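Local coordinates for protein putative sulfatase yidJ (Bacteroides fragilis, PDB 2QZU) that probably hydrolyses sulfate esters as a metal-dependent member of the sulfatase family, whose fold is related to that of alkaline phosphatase, at residues T27-F32 against D304-V309; L365-G370 against D383-V388; E210-Q215 against N300-N305; K58-G63 against P337-W342. All blocks are in the same frame, centred on the assembly; numbering follows the deposited sequence.

Near the N terminus, strand 29-35 opens contact 1, which closes some 270 residues later when strand 306-311 settles beside it in the central sheet. Helix 54-61 opens contact 4, closed by strand 338-341, so that contacts 1 and 4 cross along the chain. Contact 3 is nested inside the loop of contact 4, sharing Asp304 and Asn305 with contact 1. Contact 2 follows in series, closing a short loop. Contact 1 joins two strands of the central sheet, contact 4 lays a helix on it, contact 2 packs two helices together and contact 3 fits a helix end to a turn. Contact 2 touches contact 1 through Met369 and contact 4 through Met368 and Val388.

Contact 1: T27-F32 against D304-V309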
loop_
_atom_site.group_PDB
_atom_site.type_symbol
_atom_site.label_atom_id
_atom_site.label_comp_id
_atom_site.label_asym_id
_atom_site.label_seq_id
_atom_site.Cartn_x
_atom_site.Cartn_y
_atom_site.Cartn_z
ATOM N N THR A 27 -10.584 -39.387 23.327
ATOM C CA THR A 27 -9.929 -38.844 22.136
ATOM C C THR A 27 -9.517 -37.412 22.479
ATOM O O THR A 27 -10.223 -36.711 23.198
ATOM C CB THR A 27 -10.858 -38.868 20.897
ATOM O OG1 THR A 27 -12.038 -38.104 21.153
ATOM C CG2 THR A 27 -11.249 -40.299 20.565
ATOM N N PRO A 28 -8.367 -36.959 21.962
ATOM C CA PRO A 28 -7.874 -35.606 22.246
ATOM C C PRO A 28 -8.525 -34.425 21.534
ATOM O O PRO A 28 -9.224 -34.582 20.534
ATOM C CB PRO A 28 -6.397 -35.717 21.905
ATOM C CG PRO A 28 -6.430 -36.616 20.692
ATOM C CD PRO A 28 -7.411 -37.700 21.114
ATOM N N ASN A 29 -8.285 -33.235 22.075
ATOM C CA ASN A 29 -8.794 -32.008 21.477
ATOM C C ASN A 29 -7.787 -31.635 20.405
ATOM O O ASN A 29 -6.719 -32.237 20.313
ATOM C CB ASN A 29 -8.845 -30.885 22.509
ATOM C CG ASN A 29 -9.662 -31.252 23.722
ATOM O OD1 ASN A 29 -9.179 -31.183 24.853
ATOM N ND2 ASN A 29 -10.904 -31.651 23.494
ATOM N N LEU A 30 -8.125 -30.636 19.602
ATOM C CA LEU A 30 -7.233 -30.180 18.553
ATOM C C LEU A 30 -7.288 -28.668 18.432
ATOM O O LEU A 30 -8.364 -28.081 18.335
ATOM C CB LEU A 30 -7.618 -30.797 17.200
ATOM C CG LEU A 30 -6.975 -30.186 15.945
ATOM C CD1 LEU A 30 -5.472 -30.459 15.925
ATOM C CD2 LEU A 30 -7.638 -30.772 14.704
ATOM N N VAL A 31 -6.121 -28.039 18.469
ATOM C CA VAL A 31 -6.027 -26.600 18.292
ATOM C C VAL A 31 -5.063 -26.458 17.122
ATOM O O VAL A 31 -3.854 -26.640 17.258
ATOM C CB VAL A 31 -5.486 -25.887 19.546
ATOM C CG1 VAL A 31 -5.269 -24.404 19.244
ATOM C CG2 VAL A 31 -6.484 -26.043 20.694
ATOM N N PHE A 32 -5.626 -26.172 15.957
ATOM C CA PHE A 32 -4.855 -26.046 14.733
ATOM C C PHE A 32 -4.611 -24.573 14.454
ATOM O O PHE A 32 -5.536 -23.830 14.107
ATOM C CB PHE A 32 -5.648 -26.697 13.596
ATOM C CG PHE A 32 -4.873 -26.886 12.324
ATOM C CD1 PHE A 32 -4.581 -25.808 11.494
ATOM C CD2 PHE A 32 -4.485 -28.162 11.928
ATOM C CE1 PHE A 32 -3.912 -26.003 10.279
ATOM C CE2 PHE A 32 -3.820 -28.367 10.723
ATOM C CZ PHE A 32 -3.536 -27.286 9.896
ATOM N N ASP A 304 -2.275 -30.483 27.919
ATOM C CA ASP A 304 -1.729 -31.833 27.900
ATOM C C ASP A 304 -2.451 -32.831 27.009
ATOM O O ASP A 304 -1.802 -33.664 26.369
ATOM C CB ASP A 304 -1.653 -32.409 29.317
ATOM C CG ASP A 304 -0.673 -31.668 30.194
ATOM O OD1 ASP A 304 0.194 -30.950 29.650
ATOM O OD2 ASP A 304 -0.764 -31.818 31.431
ATOM N N ASN A 305 -3.780 -32.790 26.976
ATOM C CA ASN A 305 -4.489 -33.745 26.132
ATOM C C ASN A 305 -5.116 -33.093 24.923
ATOM O O ASN A 305 -6.252 -33.391 24.545
ATOM C CB ASN A 305 -5.561 -34.510 26.911
ATOM C CG ASN A 305 -6.035 -35.742 26.158
ATOM O OD1 ASN A 305 -5.217 -36.517 25.649
ATOM N ND2 ASN A 305 -7.348 -35.930 26.082
ATOM N N THR A 306 -4.354 -32.184 24.329
ATOM C CA THR A 306 -4.779 -31.476 23.137
ATOM C C THR A 306 -3.619 -31.502 22.163
ATOM O O THR A 306 -2.470 -31.298 22.550
ATOM C CB THR A 306 -5.112 -30.002 23.434
ATOM O OG1 THR A 306 -6.271 -29.927 24.270
ATOM C CG2 THR A 306 -5.370 -29.237 22.130
ATOM N N ILE A 307 -3.914 -31.790 20.905
ATOM C CA ILE A 307 -2.872 -31.778 19.893
ATOM C C ILE A 307 -2.845 -30.339 19.399
ATOM O O ILE A 307 -3.847 -29.838 18.891
ATOM C CB ILE A 307 -3.210 -32.702 18.711
ATOM C CG1 ILE A 307 -3.255 -34.157 19.182
ATOM C CG2 ILE A 307 -2.175 -32.521 17.596
ATOM C CD1 ILE A 307 -3.802 -35.117 18.148
ATOM N N VAL A 308 -1.714 -29.666 19.581
ATOM C CA VAL A 308 -1.570 -28.292 19.123
ATOM C C VAL A 308 -0.636 -28.321 17.925
ATOM O O VAL A 308 0.449 -28.899 17.985
ATOM C CB VAL A 308 -0.971 -27.380 20.217
ATOM C CG1 VAL A 308 -0.760 -25.957 19.668
ATOM C CG2 VAL A 308 -1.896 -27.349 21.419
ATOM N N VAL A 309 -1.077 -27.716 16.829
ATOM C CA VAL A 309 -0.287 -27.672 15.609
ATOM C C VAL A 309 -0.069 -26.231 15.175
ATOM O O VAL A 309 -1.010 -25.436 15.198
ATOM C CB VAL A 309 -1.016 -28.379 14.435
ATOM C CG1 VAL A 309 -0.150 -28.334 13.183
ATOM C CG2 VAL A 309 -1.369 -29.804 14.806
#
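Asn29 and Thr306, Leu30 and Ile307, Val31 and Val308, and Phe32 and Val309 pair along two parallel strands. Their ladder is tight and regular. Asn29 N donates to Asn305 O at 3.2 Å, then Asn29 O accepts from Ile307 N at 2.9 Å. Further on, Val31 N reaches Ile307 O and Val31 O receives Val309 N. Beta-branched valine, isoleucine and threonine suit these extended backbones and fill both faces. On one face Val31 CG2 presses on Thr306 CG2 at 3.7 Å. On the other, Leu30 swings CG anti to its backbone N (chi1 167°), laying CD1 3.4 Å from Ile307 O, and the Phe32 ring meets Val309 obliquely. Helix 361-368 covers that face through Leu365.

The start of the contact is looser, and Thr27 and Asn305 there are partly exposed. Pro28, buried and with no N-H to offer, lies alongside Ile307, CG to CD1 at 4.0 Å. Asn305 approaches loosely, ND2 staying 4.1 Å from Thr27 O, while its OD1 takes a weak bond from Trp342 NE1. Thr27 OG1 bonds instead to Tyr125. With strand 222-228 on the other flank of 29-35, this is the parallel centre of the mixed sheet found in the alkaline phosphatase-like fold of sulfatases.

Contact 2: L365-G370 against D383-V388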
loop_
_atom_site.group_PDB
_atom_site.type_symbol
_atom_site.label_atom_id
_atom_site.label_comp_id
_atom_site.label_asym_id
_atom_site.label_seq_id
_atom_site.Cartn_x
_atom_site.Cartn_y
_atom_site.Cartn_z
ATOM N N LEU A 365 -3.711 -36.425 11.452
ATOM C CA LEU A 365 -4.346 -36.013 12.703
ATOM C C LEU A 365 -5.514 -36.922 13.080
ATOM O O LEU A 365 -5.638 -37.338 14.229
ATOM C CB LEU A 365 -4.824 -34.560 12.607
ATOM C CG LEU A 365 -3.717 -33.495 12.568
ATOM C CD1 LEU A 365 -4.313 -32.137 12.214
ATOM C CD2 LEU A 365 -3.017 -33.435 13.923
ATOM N N LEU A 366 -6.363 -37.242 12.110
ATOM C CA LEU A 366 -7.511 -38.099 12.385
ATOM C C LEU A 366 -7.093 -39.446 12.975
ATOM O O LEU A 366 -7.710 -39.922 13.926
ATOM C CB LEU A 366 -8.326 -38.313 11.108
ATOM C CG LEU A 366 -9.737 -37.712 11.060
ATOM C CD1 LEU A 366 -9.778 -36.367 11.756
ATOM C CD2 LEU A 366 -10.181 -37.592 9.607
ATOM N N SER A 367 -6.057 -40.061 12.410
ATOM C CA SER A 367 -5.583 -41.346 12.924
ATOM C C SER A 367 -4.979 -41.153 14.317
ATOM O O SER A 367 -5.207 -41.963 15.212
ATOM C CB SER A 367 -4.542 -41.964 11.981
ATOM O OG SER A 367 -5.148 -42.450 10.792
HETATM N N MSE A 368 -4.215 -40.079 14.501
HETATM C CA MSE A 368 -3.610 -39.802 15.803
HETATM C C MSE A 368 -4.693 -39.617 16.863
HETATM O O MSE A 368 -4.508 -39.977 18.026
HETATM C CB MSE A 368 -2.759 -38.527 15.752
HETATM C CG MSE A 368 -1.440 -38.651 15.014
HETATM SE SE MSE A 368 -0.585 -36.909 14.875
HETATM C CE MSE A 368 -0.075 -36.687 16.733
HETATM N N MSE A 369 -5.824 -39.054 16.450
HETATM C CA MSE A 369 -6.930 -38.778 17.359
HETATM C C MSE A 369 -7.828 -39.967 17.673
HETATM O O MSE A 369 -8.708 -39.864 18.527
HETATM C CB MSE A 369 -7.765 -37.627 16.800
HETATM C CG MSE A 369 -7.015 -36.308 16.798
HETATM SE SE MSE A 369 -7.849 -34.919 15.765
HETATM C CE MSE A 369 -6.307 -33.760 15.617
ATOM N N GLY A 370 -7.601 -41.084 16.986
ATOM C CA GLY A 370 -8.402 -42.273 17.214
ATOM C C GLY A 370 -9.538 -42.467 16.225
ATOM O O GLY A 370 -10.453 -43.257 16.474
ATOM N N ASP A 383 -0.830 -40.718 5.489
ATOM C CA ASP A 383 -1.218 -40.869 6.888
ATOM C C ASP A 383 0.109 -41.145 7.587
ATOM O O ASP A 383 0.614 -42.270 7.564
ATOM C CB ASP A 383 -2.152 -42.069 7.082
ATOM C CG ASP A 383 -2.534 -42.283 8.538
ATOM O OD1 ASP A 383 -1.818 -41.779 9.430
ATOM O OD2 ASP A 383 -3.547 -42.973 8.793
ATOM N N LEU A 384 0.674 -40.116 8.204
ATOM C CA LEU A 384 1.963 -40.248 8.871
ATOM C C LEU A 384 1.826 -40.270 10.389
ATOM O O LEU A 384 2.762 -39.924 11.109
ATOM C CB LEU A 384 2.867 -39.081 8.450
ATOM C CG LEU A 384 3.125 -38.936 6.943
ATOM C CD1 LEU A 384 3.794 -37.602 6.647
ATOM C CD2 LEU A 384 3.983 -40.090 6.462
ATOM N N SER A 385 0.665 -40.692 10.871
ATOM C CA SER A 385 0.409 -40.728 12.308
ATOM C C SER A 385 1.448 -41.504 13.119
ATOM O O SER A 385 1.885 -41.046 14.179
ATOM C CB SER A 385 -0.991 -41.293 12.573
ATOM O OG SER A 385 -1.150 -42.565 11.974
ATOM N N ASN A 386 1.844 -42.676 12.630
ATOM C CA ASN A 386 2.825 -43.481 13.348
ATOM C C ASN A 386 4.174 -42.775 13.409
ATOM O O ASN A 386 4.819 -42.729 14.462
ATOM C CB ASN A 386 2.985 -44.850 12.684
ATOM C CG ASN A 386 3.932 -45.751 13.447
ATOM O OD1 ASN A 386 5.061 -45.997 13.019
ATOM N ND2 ASN A 386 3.484 -46.233 14.600
ATOM N N GLU A 387 4.593 -42.228 12.271
ATOM C CA GLU A 387 5.853 -41.502 12.175
ATOM C C GLU A 387 5.855 -40.308 13.134
ATOM O O GLU A 387 6.835 -40.068 13.837
ATOM C CB GLU A 387 6.069 -41.001 10.743
ATOM C CG GLU A 387 6.385 -42.068 9.693
ATOM C CD GLU A 387 5.219 -42.995 9.384
ATOM O OE1 GLU A 387 4.050 -42.578 9.523
ATOM O OE2 GLU A 387 5.479 -44.147 8.975
ATOM N N VAL A 388 4.758 -39.559 13.158
ATOM C CA VAL A 388 4.662 -38.399 14.032
ATOM C C VAL A 388 4.701 -38.793 15.510
ATOM O O VAL A 388 5.433 -38.198 16.298
ATOM C CB VAL A 388 3.364 -37.600 13.754
ATOM C CG1 VAL A 388 3.193 -36.500 14.787
ATOM C CG2 VAL A 388 3.421 -36.996 12.354
#
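Asp383 and Ser367 are brought together by their first torsions: Asp383 holds CG anti to the backbone N (chi1 178°), extending its carboxylate to the neighbouring helix, and Ser367 keeps OG beside its own N (chi1 -73°), facing that carboxylate. The serine hydroxyl donates to Asp383 OD2, and OG and OD2 are 2.6 Å apart. It arrives on the syn side, some 30° out of the carboxylate plane. The other oxygen, OD1, is gripped twice by Ser385: OG donates at 2.7 Å from the syn side, and the backbone N at 3.1 Å nearly along the C-O bond. Three donors therefore fix the carboxylate's rotation, and such bonding probably favours its charged form. Small serines suit both helices, since their methylenes let the chains come close: Ser367 CB lies 3.4 Å from Ser385 OG.

Beyond this polar patch the contact turns apolar. Selenomethionine Met368 passes CG over Ser385 CB at 3.6 Å, then bends at its third torsion to set SE 3.8 Å from Val388 CG1, the two side chains crossing at about a right angle. A long, flexible chain can follow such a path, while the compact valine offers one methyl to both SE and CE. Ile346 and Leu340 also lie against Met368.

Gly370 ends the first helix in a Schellman motif, its positive phi being easy for glycine. Asp383, one residue before the N-cap Leu384, forms an Asx turn as the second helix begins, OD1 accepting from the backbone N two residues on.

Contact 3: E210-Q215 against N300-N305; sequences EYINGQ and NNLFDN
Ile212 and Leu302 lie alongside with their side chains running opposite ways, one from the last turn of helix 200-213, the other from the turn after helix 267-299. Leu302 does the touching with CD1, which sits 4.0 Å from Ile212 CG2 and 3.6 Å from Ile212 O, and also meets Gln215 CB at 4.0 Å. A branched leucine suits the helix end, one methyl meeting Ile212 and Gln215 while CD2 leans toward Gln215 O; Phe222 of the sheet adds a further apolar wall.

Alongside, Asn300 meets Ile212 with ND2, 3.8 Å from CG2, crossing it at a slant. The same side chain stands at about a right angle to that of Asn213, the amide planes turned 55° apart. The amide of Asn300 is held by its own helix, ND2 bonding to Ala296 O, whereas Asn213 is exposed and its amide orientation is uncertain.

Gln215 curls back over its own helix: bent at chi2 (-55°), it brings NE2 3.2 Å from Tyr211 O to donate a bond, with that oxygen in the amide plane. NE2 also lies over the centre of the Tyr211 ring, 3.7 Å above its plane. The contact that can be assigned with confidence is mainly apolar, while Asn300 ND2 and Gln215 NE2 bond to backbone oxygens on their own side, so close fit probably contributes much to how the helix end and the turn meet.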
loop_
_atom_site.group_PDB
_atom_site.type_symbol
_atom_site.label_atom_id
_atom_site.label_comp_id
_atom_site.label_asym_id
_atom_site.label_seq_id
_atom_site.Cartn_x
_atom_site.Cartn_y
_atom_site.Cartn_z
ATOM N N GLU A 210 -11.444 -16.921 24.389
ATOM C CA GLU A 210 -12.810 -17.028 24.883
ATOM C C GLU A 210 -13.365 -18.412 24.561
ATOM O O GLU A 210 -14.018 -19.037 25.401
ATOM C CB GLU A 210 -13.695 -15.948 24.261
ATOM C CG GLU A 210 -13.202 -14.544 24.553
ATOM C CD GLU A 210 -14.153 -13.474 24.065
ATOM O OE1 GLU A 210 -14.726 -13.640 22.970
ATOM O OE2 GLU A 210 -14.316 -12.461 24.776
ATOM N N TYR A 211 -13.102 -18.896 23.350
ATOM C CA TYR A 211 -13.585 -20.215 22.951
ATOM C C TYR A 211 -12.996 -21.287 23.867
ATOM O O TYR A 211 -13.710 -22.153 24.373
ATOM C CB TYR A 211 -13.186 -20.523 21.506
ATOM C CG TYR A 211 -13.803 -21.801 20.983
ATOM C CD1 TYR A 211 -15.131 -21.833 20.566
ATOM C CD2 TYR A 211 -13.064 -22.979 20.919
ATOM C CE1 TYR A 211 -15.710 -23.007 20.095
ATOM C CE2 TYR A 211 -13.634 -24.163 20.450
ATOM C CZ TYR A 211 -14.957 -24.166 20.040
ATOM O OH TYR A 211 -15.530 -25.325 19.568
ATOM N N ILE A 212 -11.686 -21.218 24.071
ATOM C CA ILE A 212 -10.985 -22.171 24.921
ATOM C C ILE A 212 -11.489 -22.138 26.367
ATOM O O ILE A 212 -11.669 -23.189 26.988
ATOM C CB ILE A 212 -9.461 -21.911 24.876
ATOM C CG1 ILE A 212 -8.934 -22.282 23.483
ATOM C CG2 ILE A 212 -8.758 -22.712 25.956
ATOM C CD1 ILE A 212 -7.493 -21.872 23.217
ATOM N N ASN A 213 -11.722 -20.942 26.899
ATOM C CA ASN A 213 -12.227 -20.809 28.264
ATOM C C ASN A 213 -13.555 -21.559 28.382
ATOM O O ASN A 213 -13.831 -22.194 29.399
ATOM C CB ASN A 213 -12.450 -19.336 28.617
ATOM C CG ASN A 213 -11.153 -18.571 28.827
ATOM O OD1 ASN A 213 -11.156 -17.341 28.923
ATOM N ND2 ASN A 213 -10.041 -19.288 28.905
ATOM N N GLY A 214 -14.363 -21.480 27.329
ATOM C CA GLY A 214 -15.654 -22.141 27.328
ATOM C C GLY A 214 -15.611 -23.656 27.238
ATOM O O GLY A 214 -16.646 -24.309 27.357
ATOM N N GLN A 215 -14.423 -24.220 27.031
ATOM C CA GLN A 215 -14.272 -25.669 26.920
ATOM C C GLN A 215 -13.703 -26.267 28.206
ATOM O O GLN A 215 -13.471 -27.474 28.290
ATOM C CB GLN A 215 -13.328 -26.026 25.761
ATOM C CG GLN A 215 -13.643 -25.362 24.426
ATOM C CD GLN A 215 -15.061 -25.612 23.964
ATOM O OE1 GLN A 215 -15.510 -26.754 23.885
ATOM N NE2 GLN A 215 -15.777 -24.537 23.650
ATOM N N ASN A 300 -6.487 -23.537 31.495
ATOM C CA ASN A 300 -7.705 -24.338 31.574
ATOM C C ASN A 300 -7.432 -25.837 31.645
ATOM O O ASN A 300 -8.360 -26.641 31.543
ATOM C CB ASN A 300 -8.600 -24.032 30.367
ATOM C CG ASN A 300 -9.252 -22.660 30.454
ATOM O OD1 ASN A 300 -10.148 -22.441 31.270
ATOM N ND2 ASN A 300 -8.805 -21.733 29.617
ATOM N N ASN A 301 -6.168 -26.211 31.822
ATOM C CA ASN A 301 -5.785 -27.624 31.895
ATOM C C ASN A 301 -6.215 -28.356 30.625
ATOM O O ASN A 301 -6.641 -29.517 30.667
ATOM C CB ASN A 301 -6.421 -28.283 33.122
ATOM C CG ASN A 301 -5.752 -27.865 34.418
ATOM O OD1 ASN A 301 -6.256 -28.137 35.508
ATOM N ND2 ASN A 301 -4.605 -27.207 34.305
ATOM N N LEU A 302 -6.100 -27.657 29.500
ATOM C CA LEU A 302 -6.476 -28.194 28.198
ATOM C C LEU A 302 -5.287 -28.245 27.245
ATOM O O LEU A 302 -5.466 -28.222 26.029
ATOM C CB LEU A 302 -7.570 -27.327 27.569
ATOM C CG LEU A 302 -8.921 -27.212 28.278
ATOM C CD1 LEU A 302 -9.795 -26.168 27.577
ATOM C CD2 LEU A 302 -9.599 -28.572 28.279
ATOM N N PHE A 303 -4.075 -28.300 27.791
ATOM C CA PHE A 303 -2.885 -28.340 26.951
ATOM C C PHE A 303 -2.331 -29.753 26.810
ATOM O O PHE A 303 -1.968 -30.178 25.713
ATOM C CB PHE A 303 -1.789 -27.426 27.516
ATOM C CG PHE A 303 -0.542 -27.375 26.665
ATOM C CD1 PHE A 303 -0.570 -26.792 25.400
ATOM C CD2 PHE A 303 0.654 -27.924 27.122
ATOM C CE1 PHE A 303 0.572 -26.762 24.602
ATOM C CE2 PHE A 303 1.805 -27.900 26.329
ATOM C CZ PHE A 303 1.763 -27.315 25.066
ATOM N N ASP A 304 -2.275 -30.483 27.919
ATOM C CA ASP A 304 -1.729 -31.833 27.900
ATOM C C ASP A 304 -2.451 -32.831 27.009
ATOM O O ASP A 304 -1.802 -33.664 26.369
ATOM C CB ASP A 304 -1.653 -32.409 29.317
ATOM C CG ASP A 304 -0.673 -31.668 30.194
ATOM O OD1 ASP A 304 0.194 -30.950 29.650
ATOM O OD2 ASP A 304 -0.764 -31.818 31.431
ATOM N N ASN A 305 -3.780 -32.790 26.976
ATOM C CA ASN A 305 -4.489 -33.745 26.132
ATOM C C ASN A 305 -5.116 -33.093 24.923
ATOM O O ASN A 305 -6.252 -33.391 24.545
ATOM C CB ASN A 305 -5.561 -34.510 26.911
ATOM C CG ASN A 305 -6.035 -35.742 26.158
ATOM O OD1 ASN A 305 -5.217 -36.517 25.649
ATOM N ND2 ASN A 305 -7.348 -35.930 26.082
#

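Contact 4: K58-G63 against P337-W342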
loop_
_atom_site.group_PDB
_atom_site.type_symbol
_atom_site.label_atom_id
_atom_site.label_comp_id
_atom_site.label_asym_id
_atom_site.label_seq_id
_atom_site.Cartn_x
_atom_site.Cartn_y
_atom_site.Cartn_z
ATOM N N LYS A 58 9.222 -22.298 22.615
ATOM C CA LYS A 58 8.757 -22.991 23.813
ATOM C C LYS A 58 7.826 -24.141 23.423
ATOM O O LYS A 58 7.939 -25.250 23.943
ATOM C CB LYS A 58 8.028 -22.006 24.736
ATOM C CG LYS A 58 7.477 -22.617 26.020
ATOM C CD LYS A 58 8.579 -23.174 26.909
ATOM C CE LYS A 58 8.007 -23.736 28.205
ATOM N NZ LYS A 58 9.064 -24.322 29.077
ATOM N N LEU A 59 6.912 -23.873 22.496
ATOM C CA LEU A 59 5.979 -24.892 22.032
ATOM C C LEU A 59 6.759 -26.065 21.444
ATOM O O LEU A 59 6.455 -27.227 21.716
ATOM C CB LEU A 59 5.050 -24.307 20.965
ATOM C CG LEU A 59 3.961 -25.230 20.425
ATOM C CD1 LEU A 59 2.995 -25.596 21.549
ATOM C CD2 LEU A 59 3.229 -24.528 19.293
ATOM N N ALA A 60 7.769 -25.747 20.643
ATOM C CA ALA A 60 8.599 -26.767 20.013
ATOM C C ALA A 60 9.314 -27.620 21.054
ATOM O O ALA A 60 9.427 -28.833 20.900
ATOM C CB ALA A 60 9.620 -26.114 19.099
ATOM N N SER A 61 9.794 -26.979 22.114
ATOM C CA SER A 61 10.512 -27.686 23.171
ATOM C C SER A 61 9.605 -28.650 23.927
ATOM O O SER A 61 10.079 -29.587 24.569
ATOM C CB SER A 61 11.120 -26.692 24.164
ATOM O OG SER A 61 10.114 -26.131 24.987
ATOM N N GLU A 62 8.301 -28.413 23.862
ATOM C CA GLU A 62 7.346 -29.276 24.545
ATOM C C GLU A 62 6.753 -30.295 23.577
ATOM O O GLU A 62 5.891 -31.091 23.951
ATOM C CB GLU A 62 6.228 -28.436 25.167
ATOM C CG GLU A 62 6.717 -27.409 26.177
ATOM C CD GLU A 62 5.580 -26.725 26.912
ATOM O OE1 GLU A 62 4.906 -27.395 27.723
ATOM O OE2 GLU A 62 5.358 -25.519 26.677
ATOM N N GLY A 63 7.228 -30.268 22.335
ATOM C CA GLY A 63 6.729 -31.187 21.329
ATOM C C GLY A 63 7.743 -31.537 20.254
ATOM O O GLY A 63 8.900 -31.834 20.549
ATOM N N PRO A 337 6.555 -23.962 8.429
ATOM C CA PRO A 337 6.798 -24.385 9.805
ATOM C C PRO A 337 5.815 -25.515 10.081
ATOM O O PRO A 337 4.765 -25.607 9.438
ATOM C CB PRO A 337 6.481 -23.134 10.613
ATOM C CG PRO A 337 5.409 -22.478 9.805
ATOM C CD PRO A 337 5.947 -22.622 8.393
HETATM N N MSE A 338 6.159 -26.373 11.028
HETATM C CA MSE A 338 5.307 -27.495 11.383
HETATM C C MSE A 338 5.738 -27.944 12.766
HETATM O O MSE A 338 6.643 -28.767 12.913
HETATM C CB MSE A 338 5.490 -28.629 10.367
HETATM C CG MSE A 338 4.670 -29.875 10.617
HETATM SE SE MSE A 338 2.790 -29.654 10.237
HETATM C CE MSE A 338 2.860 -29.577 8.287
ATOM N N ILE A 339 5.098 -27.365 13.776
ATOM C CA ILE A 339 5.375 -27.672 15.171
ATOM C C ILE A 339 4.131 -28.333 15.749
ATOM O O ILE A 339 3.018 -27.838 15.573
ATOM C CB ILE A 339 5.677 -26.387 15.973
ATOM C CG1 ILE A 339 6.903 -25.683 15.392
ATOM C CG2 ILE A 339 5.917 -26.729 17.442
ATOM C CD1 ILE A 339 7.185 -24.339 16.019
ATOM N N LEU A 340 4.319 -29.452 16.439
ATOM C CA LEU A 340 3.193 -30.167 17.017
ATOM C C LEU A 340 3.499 -30.615 18.442
ATOM O O LEU A 340 4.605 -31.070 18.743
ATOM C CB LEU A 340 2.856 -31.378 16.138
ATOM C CG LEU A 340 1.568 -32.173 16.379
ATOM C CD1 LEU A 340 1.233 -32.957 15.121
ATOM C CD2 LEU A 340 1.728 -33.106 17.571
ATOM N N SER A 341 2.516 -30.465 19.322
ATOM C CA SER A 341 2.677 -30.881 20.703
ATOM C C SER A 341 1.441 -31.643 21.155
ATOM O O SER A 341 0.331 -31.386 20.695
ATOM C CB SER A 341 2.899 -29.671 21.620
ATOM O OG SER A 341 1.737 -28.866 21.708
ATOM N N TRP A 342 1.661 -32.598 22.050
ATOM C CA TRP A 342 0.607 -33.421 22.630
ATOM C C TRP A 342 1.314 -34.124 23.783
ATOM O O TRP A 342 1.662 -35.303 23.693
ATOM C CB TRP A 342 0.080 -34.447 21.617
ATOM C CG TRP A 342 -1.096 -35.242 22.139
ATOM C CD1 TRP A 342 -1.836 -34.974 23.257
ATOM C CD2 TRP A 342 -1.663 -36.425 21.559
ATOM N NE1 TRP A 342 -2.828 -35.917 23.411
ATOM C CE2 TRP A 342 -2.745 -36.819 22.381
ATOM C CE3 TRP A 342 -1.363 -37.191 20.422
ATOM C CZ2 TRP A 342 -3.528 -37.945 22.103
ATOM C CZ3 TRP A 342 -2.145 -38.311 20.145
ATOM C CH2 TRP A 342 -3.215 -38.677 20.985
HETATM O O HOH W 1 4.313 -33.180 23.141
#
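Helix 54-61 and the turn leaving it lie across one face of the central mixed sheet, Leu59 and Ala60 resting on Ile339 of strand 338-341. The isoleucine does this with its CG2 branch, 3.9 Å from Leu59 CG and 3.7 Å from Ala60 CA. Alanine suits the spot because its short side chain lets the helix backbone come down onto that methyl. Leu59 reaches over obliquely: CG stands anti to the backbone N (chi1 -177°), and CD1 comes 3.5 Å from Ser341 OG. A small serine leaves room for this methyl.

The helix leads, through Glu62 and Gly63, into strand 64-66, which runs antiparallel to 338-341 in the sheet, so the contact covers the turn where helix gives way to strand. Gly63 makes that transition. Without a side chain, its CA approaches Leu340 O to 3.3 Å, a CA-H...O contact, and lies 4.1 Å from Ser341 CA, a closeness that suits glycine. Leu340 is directed away from the helix. At the end of the strand a water bridges the backbones, donating to Glu62 O at 2.7 Å and accepting from Trp342 N at 2.9 Å.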